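Alpha-rhamnosidase (Dictyoglomus thermophilum, PDB 6I60) probably hydrolyses terminal non-reducing alpha-L-rhamnose residues from alpha-L-rhamnosides, as a member of the bacterial alpha-L-rhamnosidase family of glycoside hydrolases. Local coordinates at residues M504-D509 with Y608-W613; L544-V547 with S553-P556. All coordinates share one frame; numbering follows the deposited sequence.

In the fold
Both contacts lie in the six-hairpin, (alpha/alpha)6 catalytic domain, and contact 2 is nested inside the long chain excursion that contact 1 closes. Contact 1 is a small surface contact between one aromatic pair, Trp506 and Tyr610, brought together from distant parts of the sequence. Contact 2 is partly buried and larger: its segments, 544-547 and 553-556, belong to one loop ahead of helix 559-562 and are joined by two hydrogen bonds to one backbone carbonyl, a CH-pi contact and apolar packing. The two meet directly. Val547 packs on the Trp506 indole, Met507 N bonds to Asp546 O, and the Asp546 carboxylate receives both Lys609 and the Tyr610 hydroxyl.

Contact 1: M504-D509 with Y608-W613; sequences MGWMGD and YKYGDW
Trp506 and Tyr610 meet in an offset edge-to-face (T-shaped) stack between the N-cap of helix 507-512 and a loop of the six-hairpin, (alpha/alpha)6 glycosidase domain. Trp506 holds the N-cap position, while Tyr610 sits in the irregular connection between helices 586-599 and 626-648. The edge of Trp506 is turned toward the face of Tyr610: the ring planes stand at 80°, and the centroid of the Trp506 six-membered ring lies 5.7 Å from that of the tyrosine.

The bond from CA to CB of Tyr610 is directed toward segment 504-509, and CG lies beside its own backbone N and anti to the carbonyl carbon (chi1 -39°), which carries the ring toward the indole. On one flank of the ring CD2 lies 3.9 Å above the plane of Trp613, offset toward the rim of that indole. The preceding residue covers one tyrosine face, Lys609 CB standing 3.9 Å above the ring centre. Farther out, CE1 comes to 4.1 Å from Trp506 CZ3, and CZ approaches the same carbon at 3.7 Å. The hydrogen bond of the hydroxyl goes to Asp546, whose OD2 also forms a salt bridge with Lys609. With an alanine here, the CZ3 rim of Trp506 would probably lose its aromatic partner and Asp546 OD2 the hydroxyl.

The indole is tethered from its pyrrole side by the NE1 bond to Glu502. A triethylene glycol, probably from the crystallisation liquor, lies against Trp506 and bonds to Asp509 OD1; molecules of this kind frequently settle in pockets. At the far end of the tyrosine, OH lies at the rim of the indole, near its plane, 3.2 Å from Trp506 CZ3 and 3.6 Å from Trp506 CH2.

Contact 2: L544-V547 with S553-P556; sequences LSDV and SIYP. With AE3 (2-(2-ethoxyethoxy)ethanol), chain H.
Ser545 and Asp546 both bond to the carbonyl oxygen of Ile554, pinning together two parts of one irregular loop between helices 524-535 and 559-562 of the (alpha/alpha)6 domain. The hydrogen bonds reach this oxygen differently. Asp546 N donates in the carbonyl plane over 3.2 Å, whereas Ser545 OG, 3.1 Å from Ile554 O, stands 59° out of that plane. With OG anti to the serine N (chi1 -161°), the hydroxyl is carried to the Ile554 backbone while CB meets the next side chain, Tyr555.

That second meeting is a CH-pi contact: Ser545 CB lies over one face of the phenol, 3.8 Å from its centroid. Tyr555 OH binds Ala537 O, anchoring the ring at its outer end.

Apolar packing adds Ile554 CG2 against Asp546 CB at 3.7 Å, the two side chains crossing at about a right angle, and a looser touch between Val547 CG1 and Ile554 CD1. Besides the Tyr610 bond of contact 1, the Asp546 carboxylate reaches Asp558 N through OD1.

A bound 2-(2-ethoxyethoxy)ethanol, hydrogen-bonded to Lys539 NZ, runs past Tyr555 and the cis peptide before Pro556, its C6 3.3 Å from Tyr555 O.

Contact 1: M504-D509 with Y608-W613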
loop_
_atom_site.group_PDB
_atom_site.type_symbol
_atom_site.label_atom_id
_atom_site.label_comp_id
_atom_site.label_asym_id
_atom_site.label_seq_id
_atom_site.Cartn_x
_atom_site.Cartn_y
_atom_site.Cartn_z
ATOM N N MET A 504 -0.893 -8.307 -11.025
ATOM C CA MET A 504 -1.230 -9.246 -9.968
ATOM C C MET A 504 -0.548 -8.852 -8.660
ATOM O O MET A 504 0.382 -8.042 -8.629
ATOM C CB MET A 504 -0.826 -10.668 -10.362
ATOM C CG MET A 504 -1.691 -11.280 -11.451
ATOM S SD MET A 504 -3.448 -11.010 -11.154
ATOM C CE MET A 504 -4.155 -11.705 -12.645
ATOM N N GLY A 505 -1.030 -9.439 -7.570
ATOM C CA GLY A 505 -0.462 -9.169 -6.264
ATOM C C GLY A 505 0.686 -10.096 -5.922
ATOM O O GLY A 505 0.575 -10.919 -5.008
ATOM N N TRP A 506 1.793 -9.971 -6.652
ATOM C CA TRP A 506 2.951 -10.820 -6.412
ATOM C C TRP A 506 3.514 -10.572 -5.016
ATOM O O TRP A 506 3.768 -9.428 -4.627
ATOM C CB TRP A 506 4.019 -10.567 -7.473
ATOM C CG TRP A 506 3.693 -11.178 -8.804
ATOM C CD1 TRP A 506 3.005 -10.596 -9.828
ATOM C CD2 TRP A 506 4.043 -12.492 -9.251
ATOM N NE1 TRP A 506 2.903 -11.466 -10.887
ATOM C CE2 TRP A 506 3.534 -12.637 -10.558
ATOM C CE3 TRP A 506 4.735 -13.562 -8.675
ATOM C CZ2 TRP A 506 3.694 -13.807 -11.296
ATOM C CZ3 TRP A 506 4.894 -14.720 -9.409
ATOM C CH2 TRP A 506 4.376 -14.835 -10.705
ATOM N N MET A 507 3.712 -11.658 -4.268
ATOM C CA MET A 507 4.092 -11.546 -2.863
ATOM C C MET A 507 5.519 -11.039 -2.690
ATOM O O MET A 507 5.808 -10.335 -1.715
ATOM C CB MET A 507 3.925 -12.898 -2.176
ATOM C CG MET A 507 2.482 -13.281 -1.919
ATOM S SD MET A 507 1.901 -12.671 -0.329
ATOM C CE MET A 507 2.451 -13.993 0.752
ATOM N N GLY A 508 6.421 -11.385 -3.610
ATOM C CA GLY A 508 7.806 -10.970 -3.461
ATOM C C GLY A 508 7.985 -9.470 -3.612
ATOM O O GLY A 508 8.670 -8.830 -2.808
ATOM N N ASP A 509 7.371 -8.890 -4.645
ATOM C CA ASP A 509 7.491 -7.453 -4.862
ATOM C C ASP A 509 6.872 -6.662 -3.718
ATOM O O ASP A 509 7.377 -5.593 -3.358
ATOM C CB ASP A 509 6.841 -7.067 -6.190
ATOM C CG ASP A 509 7.302 -7.942 -7.339
ATOM O OD1 ASP A 509 7.582 -9.136 -7.103
ATOM O OD2 ASP A 509 7.386 -7.434 -8.479
ATOM N N TYR A 608 13.216 -23.615 -5.256
ATOM C CA TYR A 608 13.121 -22.189 -5.526
ATOM C C TYR A 608 12.719 -22.011 -6.981
ATOM O O TYR A 608 13.063 -22.828 -7.838
ATOM C CB TYR A 608 14.439 -21.460 -5.238
ATOM C CG TYR A 608 15.463 -21.572 -6.343
ATOM C CD1 TYR A 608 16.278 -22.691 -6.448
ATOM C CD2 TYR A 608 15.621 -20.556 -7.280
ATOM C CE1 TYR A 608 17.218 -22.801 -7.455
ATOM C CE2 TYR A 608 16.559 -20.657 -8.293
ATOM C CZ TYR A 608 17.356 -21.782 -8.375
ATOM O OH TYR A 608 18.293 -21.891 -9.378
ATOM N N LYS A 609 11.984 -20.939 -7.245
ATOM C CA LYS A 609 11.565 -20.595 -8.598
ATOM C C LYS A 609 12.186 -19.307 -9.105
ATOM O O LYS A 609 12.662 -19.261 -10.241
ATOM C CB LYS A 609 10.038 -20.479 -8.663
ATOM C CG LYS A 609 9.311 -21.767 -8.320
ATOM C CD LYS A 609 7.808 -21.569 -8.338
ATOM C CE LYS A 609 7.325 -20.936 -7.047
ATOM N NZ LYS A 609 5.895 -21.248 -6.781
ATOM N N TYR A 610 12.207 -18.263 -8.280
ATOM C CA TYR A 610 12.706 -16.955 -8.675
ATOM C C TYR A 610 14.038 -16.607 -8.030
ATOM O O TYR A 610 14.988 -16.247 -8.733
ATOM C CB TYR A 610 11.661 -15.880 -8.337
ATOM C CG TYR A 610 10.241 -16.318 -8.607
ATOM C CD1 TYR A 610 9.307 -16.390 -7.580
ATOM C CD2 TYR A 610 9.834 -16.667 -9.888
ATOM C CE1 TYR A 610 8.009 -16.794 -7.823
ATOM C CE2 TYR A 610 8.535 -17.071 -10.141
ATOM C CZ TYR A 610 7.629 -17.133 -9.104
ATOM O OH TYR A 610 6.337 -17.538 -9.350
ATOM N N GLY A 611 14.137 -16.712 -6.706
ATOM C CA GLY A 611 15.377 -16.360 -6.035
ATOM C C GLY A 611 15.693 -14.889 -6.205
ATOM O O GLY A 611 14.806 -14.030 -6.182
ATOM N N ASP A 612 16.980 -14.588 -6.384
ATOM C CA ASP A 612 17.428 -13.224 -6.670
ATOM C C ASP A 612 16.967 -12.860 -8.079
ATOM O O ASP A 612 17.707 -12.953 -9.061
ATOM C CB ASP A 612 18.940 -13.110 -6.523
ATOM C CG ASP A 612 19.382 -11.728 -6.089
ATOM O OD1 ASP A 612 18.532 -10.950 -5.604
ATOM O OD2 ASP A 612 20.583 -11.418 -6.232
ATOM N N TRP A 613 15.708 -12.435 -8.168
ATOM C CA TRP A 613 15.075 -12.164 -9.452
ATOM C C TRP A 613 15.697 -10.944 -10.124
ATOM O O TRP A 613 15.843 -9.884 -9.504
ATOM C CB TRP A 613 13.577 -11.944 -9.248
ATOM C CG TRP A 613 12.729 -12.143 -10.467
ATOM C CD1 TRP A 613 11.900 -11.225 -11.044
ATOM C CD2 TRP A 613 12.604 -13.340 -11.243
ATOM N NE1 TRP A 613 11.273 -11.773 -12.137
ATOM C CE2 TRP A 613 11.688 -13.071 -12.280
ATOM C CE3 TRP A 613 13.182 -14.609 -11.167
ATOM C CZ2 TRP A 613 11.333 -14.027 -13.228
ATOM C CZ3 TRP A 613 12.828 -15.556 -12.107
ATOM C CH2 TRP A 613 11.912 -15.261 -13.124
#

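Contact 2: L544-V547 with S553-P556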
loop_
_atom_site.group_PDB
_atom_site.type_symbol
_atom_site.label_atom_id
_atom_site.label_comp_id
_atom_site.label_asym_id
_atom_site.label_seq_id
_atom_site.Cartn_x
_atom_site.Cartn_y
_atom_site.Cartn_z
ATOM N N LEU A 544 1.290 -20.988 0.504
ATOM C CA LEU A 544 0.853 -19.676 0.053
ATOM C C LEU A 544 1.133 -19.533 -1.435
ATOM O O LEU A 544 2.082 -20.120 -1.963
ATOM C CB LEU A 544 1.552 -18.551 0.827
ATOM C CG LEU A 544 1.223 -18.453 2.317
ATOM C CD1 LEU A 544 2.117 -17.433 3.005
ATOM C CD2 LEU A 544 -0.238 -18.102 2.500
ATOM N N SER A 545 0.297 -18.748 -2.107
ATOM C CA SER A 545 0.451 -18.504 -3.532
ATOM C C SER A 545 1.439 -17.369 -3.777
ATOM O O SER A 545 1.593 -16.462 -2.955
ATOM C CB SER A 545 -0.895 -18.167 -4.174
ATOM O OG SER A 545 -0.850 -18.349 -5.578
ATOM N N ASP A 546 2.113 -17.431 -4.929
ATOM C CA ASP A 546 3.066 -16.382 -5.275
ATOM C C ASP A 546 2.363 -15.065 -5.583
ATOM O O ASP A 546 2.968 -13.996 -5.440
ATOM C CB ASP A 546 3.930 -16.817 -6.457
ATOM C CG ASP A 546 5.124 -17.648 -6.029
ATOM O OD1 ASP A 546 5.571 -17.495 -4.872
ATOM O OD2 ASP A 546 5.616 -18.454 -6.845
ATOM N N VAL A 547 1.098 -15.115 -6.003
ATOM C CA VAL A 547 0.281 -13.922 -6.175
ATOM C C VAL A 547 -0.928 -14.025 -5.251
ATOM O O VAL A 547 -1.530 -15.096 -5.107
ATOM C CB VAL A 547 -0.145 -13.708 -7.647
ATOM C CG1 VAL A 547 1.024 -13.970 -8.581
ATOM C CG2 VAL A 547 -1.326 -14.579 -8.029
ATOM N N SER A 553 -3.247 -19.209 -9.869
ATOM C CA SER A 553 -2.921 -20.173 -8.824
ATOM C C SER A 553 -1.486 -20.651 -9.017
ATOM O O SER A 553 -1.200 -21.426 -9.935
ATOM C CB SER A 553 -3.899 -21.344 -8.850
ATOM O OG SER A 553 -5.007 -21.100 -8.001
ATOM N N ILE A 554 -0.584 -20.187 -8.159
ATOM C CA ILE A 554 0.812 -20.621 -8.170
ATOM C C ILE A 554 1.118 -21.139 -6.769
ATOM O O ILE A 554 1.523 -20.391 -5.874
ATOM C CB ILE A 554 1.773 -19.508 -8.591
ATOM C CG1 ILE A 554 1.604 -19.206 -10.080
ATOM C CG2 ILE A 554 3.217 -19.918 -8.343
ATOM C CD1 ILE A 554 0.869 -17.926 -10.364
ATOM N N TYR A 555 0.909 -22.438 -6.567
ATOM C CA TYR A 555 1.181 -23.110 -5.311
ATOM C C TYR A 555 2.166 -24.251 -5.531
ATOM O O TYR A 555 2.049 -24.983 -6.520
ATOM C CB TYR A 555 -0.103 -23.677 -4.691
ATOM C CG TYR A 555 -1.077 -22.654 -4.150
ATOM C CD1 TYR A 555 -2.099 -22.151 -4.945
ATOM C CD2 TYR A 555 -0.994 -22.216 -2.835
ATOM C CE1 TYR A 555 -3.002 -21.228 -4.449
ATOM C CE2 TYR A 555 -1.892 -21.293 -2.329
ATOM C CZ TYR A 555 -2.895 -20.803 -3.140
ATOM O OH TYR A 555 -3.791 -19.884 -2.641
ATOM N N PRO A 556 3.150 -24.429 -4.639
ATOM C CA PRO A 556 3.420 -23.551 -3.497
ATOM C C PRO A 556 4.237 -22.330 -3.894
ATOM O O PRO A 556 4.598 -22.183 -5.062
ATOM C CB PRO A 556 4.210 -24.448 -2.549
ATOM C CG PRO A 556 4.928 -25.387 -3.450
ATOM C CD PRO A 556 4.046 -25.600 -4.655
HETATM C C2 AE3 H . -5.252 -24.411 -5.028
HETATM O O2 AE3 H . -4.219 -25.373 -5.091
HETATM C C3 AE3 H . -4.265 -26.172 -6.255
HETATM C C4 AE3 H . -3.372 -27.380 -6.050
HETATM O O3 AE3 H . -2.105 -26.946 -5.601
HETATM C C5 AE3 H . -1.150 -27.986 -5.535
HETATM C C6 AE3 H . 0.224 -27.389 -5.302
HETATM O O4 AE3 H . 1.211 -28.390 -5.513
#